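Local structure of Low molecular weight protein-tyrosine-phosphatase PtpA (Staphylococcus aureus, 3ROF) at residues 21-29 with 62-73. The protein removes phosphate from phosphotyrosine in proteins and is probably a secreted effector that counteracts host defences and supports survival inside macrophages. Numbering follows the deposited sequence.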
loop_
_atom_site.group_PDB
_atom_site.type_symbol
_atom_site.label_atom_id
_atom_site.label_comp_id
_atom_site.label_asym_id
_atom_site.label_seq_id
_atom_site.Cartn_x
_atom_site.Cartn_y
_atom_site.Cartn_z
ATOM N N PRO A 21 2.018 5.481 -0.510
ATOM C CA PRO A 21 3.469 5.591 -0.548
ATOM C C PRO A 21 4.077 5.330 0.830
ATOM O O PRO A 21 5.153 4.740 0.948
ATOM C CB PRO A 21 3.721 7.047 -1.013
ATOM C CG PRO A 21 2.485 7.385 -1.787
ATOM C CD PRO A 21 1.362 6.722 -0.995
ATOM N N MET A 22 3.419 5.826 1.882
ATOM C CA MET A 22 3.955 5.592 3.200
ATOM C C MET A 22 4.054 4.086 3.490
ATOM O O MET A 22 5.075 3.582 3.979
ATOM C CB MET A 22 3.102 6.280 4.281
ATOM C CG MET A 22 3.830 6.322 5.575
ATOM S SD MET A 22 2.842 6.788 7.018
ATOM C CE MET A 22 2.298 8.434 6.581
ATOM N N ALA A 23 2.962 3.371 3.206
ATOM C CA ALA A 23 2.929 1.947 3.417
ATOM C C ALA A 23 3.983 1.215 2.569
ATOM O O ALA A 23 4.644 0.306 3.040
ATOM C CB ALA A 23 1.539 1.391 3.153
ATOM N N GLU A 24 4.104 1.614 1.284
ATOM C CA GLU A 24 5.070 0.988 0.404
ATOM C C GLU A 24 6.460 1.110 0.987
ATOM O O GLU A 24 7.223 0.139 1.021
ATOM C CB GLU A 24 5.022 1.634 -0.987
ATOM C CG GLU A 24 6.129 1.188 -1.887
ATOM C CD GLU A 24 6.203 1.886 -3.226
ATOM O OE1 GLU A 24 5.353 2.718 -3.573
ATOM O OE2 GLU A 24 7.213 1.609 -3.940
ATOM N N ALA A 25 6.842 2.329 1.388
ATOM C CA ALA A 25 8.199 2.551 1.866
ATOM C C ALA A 25 8.467 1.768 3.162
ATOM O O ALA A 25 9.534 1.188 3.336
ATOM C CB ALA A 25 8.422 4.029 2.081
ATOM N N ILE A 26 7.509 1.794 4.084
ATOM C CA ILE A 26 7.674 1.069 5.341
ATOM C C ILE A 26 7.818 -0.436 5.061
ATOM O O ILE A 26 8.674 -1.103 5.602
ATOM C CB ILE A 26 6.495 1.350 6.302
ATOM C CG1 ILE A 26 6.502 2.800 6.757
ATOM C CG2 ILE A 26 6.507 0.355 7.469
ATOM C CD1 ILE A 26 5.223 3.241 7.405
ATOM N N MET A 27 6.925 -0.973 4.225
ATOM C CA MET A 27 6.934 -2.387 3.887
ATOM C C MET A 27 8.254 -2.807 3.241
ATOM O O MET A 27 8.851 -3.828 3.619
ATOM C CB MET A 27 5.761 -2.682 2.941
ATOM C CG MET A 27 5.590 -4.129 2.529
ATOM S SD MET A 27 4.865 -5.071 3.873
ATOM C CE MET A 27 4.372 -6.550 2.968
ATOM N N ARG A 28 8.722 -1.993 2.276
ATOM C CA ARG A 28 9.991 -2.320 1.626
ATOM C C ARG A 28 11.132 -2.383 2.638
ATOM O O ARG A 28 11.955 -3.315 2.616
ATOM C CB ARG A 28 10.302 -1.291 0.538
ATOM C CG ARG A 28 11.649 -1.523 -0.125
ATOM C CD ARG A 28 11.880 -0.556 -1.300
ATOM N NE ARG A 28 10.920 -0.836 -2.359
ATOM C CZ ARG A 28 9.932 -0.036 -2.751
ATOM N NH1 ARG A 28 9.844 1.204 -2.321
ATOM N NH2 ARG A 28 9.040 -0.500 -3.599
ATOM N N GLN A 29 11.209 -1.403 3.531
ATOM C CA GLN A 29 12.275 -1.405 4.509
ATOM C C GLN A 29 12.124 -2.567 5.485
ATOM O O GLN A 29 13.116 -3.160 5.895
ATOM C CB GLN A 29 12.316 -0.064 5.243
ATOM C CG GLN A 29 13.475 0.008 6.222
ATOM C CD GLN A 29 14.837 -0.006 5.513
ATOM O OE1 GLN A 29 15.059 0.653 4.492
ATOM N NE2 GLN A 29 15.772 -0.751 6.089
ATOM N N ILE A 62 7.419 12.026 7.681
ATOM C CA ILE A 62 7.350 10.847 8.557
ATOM C C ILE A 62 8.397 9.846 8.164
ATOM O O ILE A 62 9.056 9.283 9.040
ATOM C CB ILE A 62 5.982 10.099 8.374
ATOM C CG1 ILE A 62 4.872 10.846 9.065
ATOM C CG2 ILE A 62 6.048 8.638 8.893
ATOM C CD1 ILE A 62 4.901 10.698 10.576
ATOM N N LEU A 63 8.549 9.601 6.865
ATOM C CA LEU A 63 9.542 8.638 6.444
ATOM C C LEU A 63 10.961 9.120 6.771
ATOM O O LEU A 63 11.798 8.348 7.253
ATOM C CB LEU A 63 9.375 8.338 4.960
ATOM C CG LEU A 63 8.050 7.649 4.585
ATOM C CD1 LEU A 63 7.984 7.525 3.072
ATOM C CD2 LEU A 63 7.867 6.299 5.285
ATOM N N ASN A 64 11.235 10.394 6.534
ATOM C CA ASN A 64 12.559 10.935 6.864
ATOM C C ASN A 64 12.834 10.816 8.368
ATOM O O ASN A 64 13.933 10.486 8.780
ATOM C CB ASN A 64 12.654 12.398 6.455
ATOM C CG ASN A 64 12.760 12.590 4.937
ATOM O OD1 ASN A 64 13.133 11.665 4.211
ATOM N ND2 ASN A 64 12.451 13.789 4.464
ATOM N N LYS A 65 11.826 11.083 9.191
ATOM C CA LYS A 65 11.974 11.105 10.648
ATOM C C LYS A 65 12.413 9.737 11.135
ATOM O O LYS A 65 13.129 9.618 12.108
ATOM C CB LYS A 65 10.630 11.449 11.307
ATOM C CG LYS A 65 10.631 11.357 12.814
ATOM C CD LYS A 65 9.289 11.795 13.384
ATOM C CE LYS A 65 9.297 11.758 14.909
ATOM N NZ LYS A 65 8.104 12.431 15.496
ATOM N N HIS A 66 11.933 8.696 10.450
ATOM C CA HIS A 66 12.197 7.301 10.836
ATOM C C HIS A 66 13.259 6.617 9.954
ATOM O O HIS A 66 13.438 5.398 10.002
ATOM C CB HIS A 66 10.882 6.522 10.860
ATOM C CG HIS A 66 9.927 7.014 11.887
ATOM N ND1 HIS A 66 10.113 6.801 13.237
ATOM C CD2 HIS A 66 8.778 7.711 11.771
ATOM C CE1 HIS A 66 9.116 7.355 13.906
ATOM N NE2 HIS A 66 8.302 7.923 13.035
ATOM N N ASN A 67 13.958 7.417 9.150
ATOM C CA ASN A 67 15.028 6.914 8.306
ATOM C C ASN A 67 14.572 5.788 7.377
ATOM O O ASN A 67 15.235 4.750 7.231
ATOM C CB ASN A 67 16.189 6.445 9.176
ATOM C CG ASN A 67 16.806 7.589 9.938
ATOM O OD1 ASN A 67 17.155 8.602 9.352
ATOM N ND2 ASN A 67 16.879 7.462 11.254
ATOM N N ILE A 68 13.455 6.034 6.708
ATOM C CA ILE A 68 12.887 5.078 5.770
ATOM C C ILE A 68 13.035 5.684 4.364
ATOM O O ILE A 68 12.438 6.708 4.074
ATOM C CB ILE A 68 11.410 4.773 6.093
ATOM C CG1 ILE A 68 11.284 4.223 7.511
ATOM C CG2 ILE A 68 10.838 3.819 5.070
ATOM C CD1 ILE A 68 9.847 4.161 7.980
ATOM N N PRO A 69 13.803 5.060 3.468
ATOM C CA PRO A 69 13.964 5.639 2.127
ATOM C C PRO A 69 12.745 5.508 1.234
ATOM O O PRO A 69 11.940 4.567 1.345
ATOM C CB PRO A 69 15.148 4.865 1.538
ATOM C CG PRO A 69 15.212 3.629 2.294
ATOM C CD PRO A 69 14.586 3.830 3.640
ATOM N N PHE A 70 12.574 6.499 0.372
ATOM C CA PHE A 70 11.511 6.483 -0.625
ATOM C C PHE A 70 12.026 6.938 -1.999
ATOM O O PHE A 70 11.267 7.397 -2.833
ATOM C CB PHE A 70 10.286 7.304 -0.180
ATOM C CG PHE A 70 10.591 8.709 0.192
ATOM C CD1 PHE A 70 10.456 9.733 -0.719
ATOM C CD2 PHE A 70 10.953 9.024 1.470
ATOM C CE1 PHE A 70 10.742 11.064 -0.366
ATOM C CE2 PHE A 70 11.222 10.339 1.836
ATOM C CZ PHE A 70 11.121 11.357 0.915
ATOM N N ASP A 71 13.329 6.735 -2.253
ATOM C CA ASP A 71 13.957 7.130 -3.516
ATOM C C ASP A 71 13.204 6.582 -4.704
ATOM O O ASP A 71 12.915 5.395 -4.765
ATOM C CB ASP A 71 15.379 6.609 -3.551
ATOM C CG ASP A 71 16.165 7.156 -2.441
ATOM O OD1 ASP A 71 16.794 8.200 -2.681
ATOM O OD2 ASP A 71 16.055 6.611 -1.328
ATOM N N GLY A 72 12.866 7.464 -5.648
ATOM C CA GLY A 72 12.266 7.047 -6.897
ATOM C C GLY A 72 10.765 6.812 -6.823
ATOM O O GLY A 72 10.142 6.558 -7.846
ATOM N N MET A 73 10.160 6.891 -5.638
ATOM C CA MET A 73 8.736 6.604 -5.512
ATOM C C MET A 73 7.917 7.817 -5.962
ATOM O O MET A 73 8.077 8.913 -5.446
ATOM C CB MET A 73 8.406 6.264 -4.086
ATOM C CG MET A 73 8.924 4.897 -3.656
ATOM S SD MET A 73 8.673 4.495 -1.915
ATOM C CE MET A 73 7.012 5.106 -1.676
HETATM O O HOH W 1 11.874 1.881 1.953
HETATM O O HOH W 2 11.883 2.833 -1.183
#
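Ala25 on helix 19-33 packs its methyl group against Leu63, Ile68 and Met73, where the end of helix 57-65 and the loop after it fold over the first helix of this low molecular weight phosphatase, after the phosphate-binding loop. The packed part is mostly apolar. Small alanine lets the loop backbone come close: Ala25 CB lies 3.6 Å from Pro69 O and 3.7 Å from Leu63 CD1. Leu63 CD2 reaches Met22 CG and Ile26 CG1, while Ile68 CD1 approaches Ile26 CG1. A Schellman motif with Asn67 at positive phi ends helix 57-65, just before Ile68.

Toward partly exposed Arg28 and Gln29 the contact is looser and hydrated. One water bridges Ala25 O and Pro69 O, a second Arg28 NH1 and Pro69 O. Gln29 lays OE1 against Pro69 CD (3.3 Å) while its NE2 hydrogen-bonds to Asp33. In a salt bridge, Arg28 NH2 meets the anti lone pair of Glu24 OE2 (2.8 Å, 156°) and NH1 comes from above the carboxylate plane (138°). OE1 of this buried carboxylate is hydrogen-bonded to Ser43 OG, so both oxygens are satisfied.

Flexible, unbranched Met73 spans both regions. Its SD sits in the guanidinium plane, at the edge, 3.5 Å from Arg28 NH1. The bend at chi3 (42°) carries the methyl toward Pro21, whose side chain neighbours that of Cys13, the probable nucleophile, and Met73 CE ends 3.2 Å from Pro21 O.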